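Long-range contacts in oxidoreductase, NAD-binding/iron-sulfur cluster-binding protein (PDB 6ZY0), which acts as a catabolic reductive dehalogenase, carrying a cobalamin and two iron-sulfur clusters that probably pass electrons to it: residues R310-G315 with P686-T691; S408-G413 with T690-V695. The protein carries 1 engineered substitution. All coordinates share one frame; numbering follows the deposited sequence.

Contact 1: R310-G315 with P686-T691; sequences RVAKRG and PPPGTT
Arg-314 supplies the polar grip of this contact: its NE donates to Thr-691 O at 2.9 Å, with an N-H...O angle of 140°. The nitrogen sits well above the carbonyl plane, 56° out of it, and the oxygen is slightly tilted from the guanidinium plane, near its edge. CG lies anti to the backbone N (chi1 172°) and the chain bends at chi2, which lays CB, CG and CD along the backbone oxygens of Thr-690 and Thr-691. The two terminal nitrogens are taken elsewhere, NH1 by a salt bridge to Asp-325 and NH2 by Ala-694 O.

Van der Waals packing completes the join. The Pro-686 ring crosses the arginine chain at about a right angle, its CG 3.6 Å from Arg-314 NH1. Thr-690 CG2 meets Arg-314 CG at 4.1 Å. Further along, Ala-312 CB points into the proline run, 3.5 Å from Pro-686 O and 3.8 Å from Pro-688 CA.

Within 686-691, Pro-687 O accepts from both the N and OG1 of Thr-690, the hydrogen bond from OG1 being 2.7 Å long. This is a type II beta turn with Gly-689 at its third position, set against a 3-10 segment whose Gly-315 belongs to the cobalamin pocket.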
loop_
_atom_site.group_PDB
_atom_site.type_symbol
_atom_site.label_atom_id
_atom_site.label_comp_id
_atom_site.label_asym_id
_atom_site.label_seq_id
_atom_site.Cartn_x
_atom_site.Cartn_y
_atom_site.Cartn_z
ATOM N N ARG A 310 -21.953 -9.272 14.657
ATOM C CA ARG A 310 -20.695 -8.597 14.903
ATOM C C ARG A 310 -19.736 -9.538 15.622
ATOM O O ARG A 310 -20.143 -10.336 16.473
ATOM C CB ARG A 310 -20.936 -7.314 15.696
ATOM C CG ARG A 310 -21.470 -6.212 14.798
ATOM C CD ARG A 310 -21.984 -5.033 15.575
ATOM N NE ARG A 310 -20.891 -4.301 16.196
ATOM C CZ ARG A 310 -21.059 -3.257 16.997
ATOM N NH1 ARG A 310 -22.280 -2.824 17.268
ATOM N NH2 ARG A 310 -20.006 -2.644 17.521
ATOM N N VAL A 311 -18.458 -9.447 15.255
ATOM C CA VAL A 311 -17.436 -10.401 15.663
ATOM C C VAL A 311 -16.562 -9.768 16.736
ATOM O O VAL A 311 -16.213 -8.584 16.648
ATOM C CB VAL A 311 -16.583 -10.833 14.457
ATOM C CG1 VAL A 311 -15.660 -11.968 14.836
ATOM C CG2 VAL A 311 -17.465 -11.213 13.297
ATOM N N ALA A 312 -16.208 -10.558 17.747
ATOM C CA ALA A 312 -15.183 -10.124 18.682
ATOM C C ALA A 312 -13.887 -9.866 17.925
ATOM O O ALA A 312 -13.495 -10.650 17.057
ATOM C CB ALA A 312 -14.966 -11.181 19.766
ATOM N N LYS A 313 -13.234 -8.742 18.232
ATOM C CA LYS A 313 -11.935 -8.458 17.628
ATOM C C LYS A 313 -10.919 -9.522 18.010
ATOM O O LYS A 313 -9.938 -9.726 17.289
ATOM C CB LYS A 313 -11.474 -7.054 18.040
ATOM C CG LYS A 313 -10.157 -6.550 17.441
ATOM C CD LYS A 313 -9.998 -5.057 17.778
ATOM C CE LYS A 313 -8.575 -4.522 17.589
ATOM N NZ LYS A 313 -8.148 -4.376 16.178
ATOM N N ARG A 314 -11.165 -10.228 19.113
ATOM C CA ARG A 314 -10.398 -11.401 19.506
ATOM C C ARG A 314 -10.574 -12.563 18.529
ATOM O O ARG A 314 -9.884 -13.582 18.661
ATOM C CB ARG A 314 -10.826 -11.775 20.936
ATOM C CG ARG A 314 -10.314 -13.079 21.519
ATOM C CD ARG A 314 -8.809 -13.095 21.723
ATOM N NE ARG A 314 -8.415 -14.320 22.412
ATOM C CZ ARG A 314 -8.401 -15.521 21.842
ATOM N NH1 ARG A 314 -8.740 -15.653 20.566
ATOM N NH2 ARG A 314 -8.045 -16.590 22.542
ATOM N N GLY A 315 -11.455 -12.426 17.541
ATOM C CA GLY A 315 -11.661 -13.463 16.549
ATOM C C GLY A 315 -10.827 -13.304 15.292
ATOM O O GLY A 315 -10.722 -14.250 14.504
ATOM N N PRO A 686 -14.373 -16.940 19.241
ATOM C CA PRO A 686 -14.484 -16.530 20.638
ATOM C C PRO A 686 -15.608 -15.524 20.788
ATOM O O PRO A 686 -15.714 -14.583 19.983
ATOM C CB PRO A 686 -13.120 -15.899 20.959
ATOM C CG PRO A 686 -12.261 -16.114 19.805
ATOM C CD PRO A 686 -13.018 -16.766 18.698
ATOM N N PRO A 687 -16.471 -15.695 21.782
ATOM C CA PRO A 687 -17.647 -14.831 21.892
ATOM C C PRO A 687 -17.249 -13.410 22.176
ATOM O O PRO A 687 -16.149 -13.135 22.715
ATOM C CB PRO A 687 -18.432 -15.439 23.060
ATOM C CG PRO A 687 -17.549 -16.442 23.700
ATOM C CD PRO A 687 -16.410 -16.748 22.813
ATOM N N PRO A 688 -18.089 -12.430 21.815
ATOM C CA PRO A 688 -17.835 -11.044 22.208
ATOM C C PRO A 688 -17.485 -10.941 23.683
ATOM O O PRO A 688 -18.046 -11.647 24.525
ATOM C CB PRO A 688 -19.157 -10.342 21.887
ATOM C CG PRO A 688 -19.713 -11.109 20.733
ATOM C CD PRO A 688 -19.131 -12.518 20.775
ATOM N N GLY A 689 -16.522 -10.080 23.988
ATOM C CA GLY A 689 -16.018 -9.942 25.331
ATOM C C GLY A 689 -14.797 -10.779 25.647
ATOM O O GLY A 689 -14.115 -10.498 26.639
ATOM N N THR A 690 -14.497 -11.804 24.847
ATOM C CA THR A 690 -13.309 -12.608 25.102
ATOM C C THR A 690 -12.047 -11.791 24.840
ATOM O O THR A 690 -12.004 -10.922 23.964
ATOM C CB THR A 690 -13.298 -13.878 24.243
ATOM O OG1 THR A 690 -14.540 -14.575 24.392
ATOM C CG2 THR A 690 -12.177 -14.811 24.676
ATOM N N THR A 691 -11.011 -12.095 25.616
ATOM C CA THR A 691 -9.768 -11.347 25.664
ATOM C C THR A 691 -8.616 -12.250 25.214
ATOM O O THR A 691 -8.768 -13.472 25.117
ATOM C CB THR A 691 -9.542 -10.822 27.093
ATOM O OG1 THR A 691 -10.730 -10.166 27.555
ATOM C CG2 THR A 691 -8.452 -9.825 27.119
#

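Contact 2: S408-G413 with T690-V695; sequences SDEVEG and TTLDAV
Glu-410 and Leu-692 lie side by side and point the same way, Glu-410 CG touching Leu-692 CD1 at 3.7 Å. The glutamate's CG sits between its backbone N and carbonyl carbon (chi1 84°); this torsion and the bend at chi2 bring the methylene part alongside the leucine, while OE2 makes a long, weak ion pair with Lys-319. The leucine also packs on Lys-319, Glu-322 and Ala-323 of helix 317-323. The backbones join as well: Leu-692 N donates to Glu-410 O at 3.0 Å.

Asp-409 shapes the facing loop as an Asx motif: its OD1 accepts from Glu-412 N nearly along the C-O axis at 2.7 Å, and from Gly-413 N above the carboxylate plane. Within 690-695, Thr-691 opens a type I beta turn that ends at Ala-694.

The CG2 methyl of Thr-691 lies against the 408-413 loop, 3.3 Å from Glu-410 O. With OG1 beside the backbone N (chi1 -50°), CG2 is anti to that N, and OG1 lies 4.0 Å from Gly-413 N. At the surface Val-411 CG2 comes within 4.4 Å of Leu-692 CD1, and a water donates to both Val-411 O and Asp-693 OD2, the latter at 2.6 Å.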
loop_
_atom_site.group_PDB
_atom_site.type_symbol
_atom_site.label_atom_id
_atom_site.label_comp_id
_atom_site.label_asym_id
_atom_site.label_seq_id
_atom_site.Cartn_x
_atom_site.Cartn_y
_atom_site.Cartn_z
ATOM N N SER A 408 -16.468 -6.355 20.272
ATOM C CA SER A 408 -15.704 -6.061 21.470
ATOM C C SER A 408 -14.228 -5.989 21.112
ATOM O O SER A 408 -13.778 -6.637 20.163
ATOM C CB SER A 408 -15.929 -7.141 22.522
ATOM O OG SER A 408 -15.785 -8.421 21.923
ATOM N N ASP A 409 -13.474 -5.205 21.876
ATOM C CA ASP A 409 -12.040 -5.182 21.655
ATOM C C ASP A 409 -11.399 -6.423 22.269
ATOM O O ASP A 409 -11.995 -7.123 23.095
ATOM C CB ASP A 409 -11.417 -3.907 22.225
ATOM C CG ASP A 409 -11.471 -3.852 23.735
ATOM O OD1 ASP A 409 -10.618 -4.498 24.383
ATOM O OD2 ASP A 409 -12.356 -3.146 24.272
ATOM N N GLU A 410 -10.165 -6.700 21.854
ATOM C CA GLU A 410 -9.524 -7.954 22.228
ATOM C C GLU A 410 -8.674 -7.848 23.485
ATOM O O GLU A 410 -8.225 -8.882 23.991
ATOM C CB GLU A 410 -8.666 -8.477 21.063
ATOM C CG GLU A 410 -7.251 -7.901 20.968
ATOM C CD GLU A 410 -7.208 -6.462 20.469
ATOM O OE1 GLU A 410 -8.267 -5.791 20.420
ATOM O OE2 GLU A 410 -6.098 -5.998 20.132
ATOM N N VAL A 411 -8.450 -6.648 24.008
ATOM C CA VAL A 411 -7.551 -6.448 25.144
ATOM C C VAL A 411 -8.311 -6.368 26.460
ATOM O O VAL A 411 -7.913 -6.977 27.452
ATOM C CB VAL A 411 -6.677 -5.195 24.931
ATOM C CG1 VAL A 411 -5.842 -4.926 26.173
ATOM C CG2 VAL A 411 -5.780 -5.383 23.723
ATOM N N GLU A 412 -9.394 -5.600 26.503
ATOM C CA GLU A 412 -10.222 -5.527 27.698
ATOM C C GLU A 412 -11.556 -6.239 27.543
ATOM O O GLU A 412 -12.227 -6.488 28.552
ATOM C CB GLU A 412 -10.458 -4.060 28.085
ATOM C CG GLU A 412 -9.220 -3.389 28.656
ATOM C CD GLU A 412 -9.497 -1.993 29.183
ATOM O OE1 GLU A 412 -8.989 -1.660 30.275
ATOM O OE2 GLU A 412 -10.215 -1.226 28.502
ATOM N N GLY A 413 -11.946 -6.593 26.319
ATOM C CA GLY A 413 -13.214 -7.243 26.078
ATOM C C GLY A 413 -14.404 -6.316 26.074
ATOM O O GLY A 413 -15.542 -6.795 26.001
ATOM N N THR A 690 -14.497 -11.804 24.847
ATOM C CA THR A 690 -13.309 -12.608 25.102
ATOM C C THR A 690 -12.047 -11.791 24.840
ATOM O O THR A 690 -12.004 -10.922 23.964
ATOM C CB THR A 690 -13.298 -13.878 24.243
ATOM O OG1 THR A 690 -14.540 -14.575 24.392
ATOM C CG2 THR A 690 -12.177 -14.811 24.676
ATOM N N THR A 691 -11.011 -12.095 25.616
ATOM C CA THR A 691 -9.768 -11.347 25.664
ATOM C C THR A 691 -8.616 -12.250 25.214
ATOM O O THR A 691 -8.768 -13.472 25.117
ATOM C CB THR A 691 -9.542 -10.822 27.093
ATOM O OG1 THR A 691 -10.730 -10.166 27.555
ATOM C CG2 THR A 691 -8.452 -9.825 27.119
ATOM N N LEU A 692 -7.456 -11.638 24.926
ATOM C CA LEU A 692 -6.248 -12.384 24.570
ATOM C C LEU A 692 -5.756 -13.273 25.711
ATOM O O LEU A 692 -4.984 -14.212 25.472
ATOM C CB LEU A 692 -5.129 -11.426 24.181
ATOM C CG LEU A 692 -5.321 -10.705 22.854
ATOM C CD1 LEU A 692 -4.436 -9.473 22.792
ATOM C CD2 LEU A 692 -5.026 -11.665 21.719
ATOM N N ASP A 693 -6.188 -12.975 26.937
ATOM C CA ASP A 693 -5.909 -13.674 28.189
ATOM C C ASP A 693 -6.536 -15.059 28.242
ATOM O O ASP A 693 -6.032 -15.910 28.990
ATOM C CB ASP A 693 -6.434 -12.739 29.261
ATOM C CG ASP A 693 -5.596 -11.506 29.358
ATOM O OD1 ASP A 693 -4.346 -11.684 29.427
ATOM O OD2 ASP A 693 -6.176 -10.401 29.085
ATOM N N ALA A 694 -7.548 -15.315 27.427
ATOM C CA ALA A 694 -8.194 -16.609 27.302
ATOM C C ALA A 694 -7.681 -17.331 26.064
ATOM O O ALA A 694 -7.264 -16.705 25.088
ATOM C CB ALA A 694 -9.708 -16.453 27.204
ATOM N N VAL A 695 -7.722 -18.660 26.110
ATOM C CA VAL A 695 -7.328 -19.506 24.991
ATOM C C VAL A 695 -8.544 -20.295 24.536
ATOM O O VAL A 695 -9.225 -20.926 25.354
ATOM C CB VAL A 695 -6.179 -20.455 25.362
ATOM C CG1 VAL A 695 -5.697 -21.168 24.130
ATOM C CG2 VAL A 695 -5.044 -19.676 26.009
HETATM O O HOH W 1 -12.901 -9.207 22.263
HETATM O O HOH W 2 -5.469 -9.100 26.890
#

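Contacts 1 and 2 lie side by side, their centres about 7 Å apart, and share Thr-690 and Thr-691. Along the chain 310-315 comes first, just before helix 317-323, then 408-413 between strands 394-399 and 422-429 of a four-stranded antiparallel sheet, and last the loop 686-695 that leads toward helix 700-708. That late loop packs against both earlier ones, which also bond to each other through the backbones of Lys-313 and Ser-408. A probable hydrogen bond of 2.7 Å between Ser-408 OG and Gly-689 N ties the two contacts together, as does the arginine link to Ala-694. The group borders the cobalamin pocket through Gly-315, which touches the cofactor, while contact 2 lies farther out at the surface.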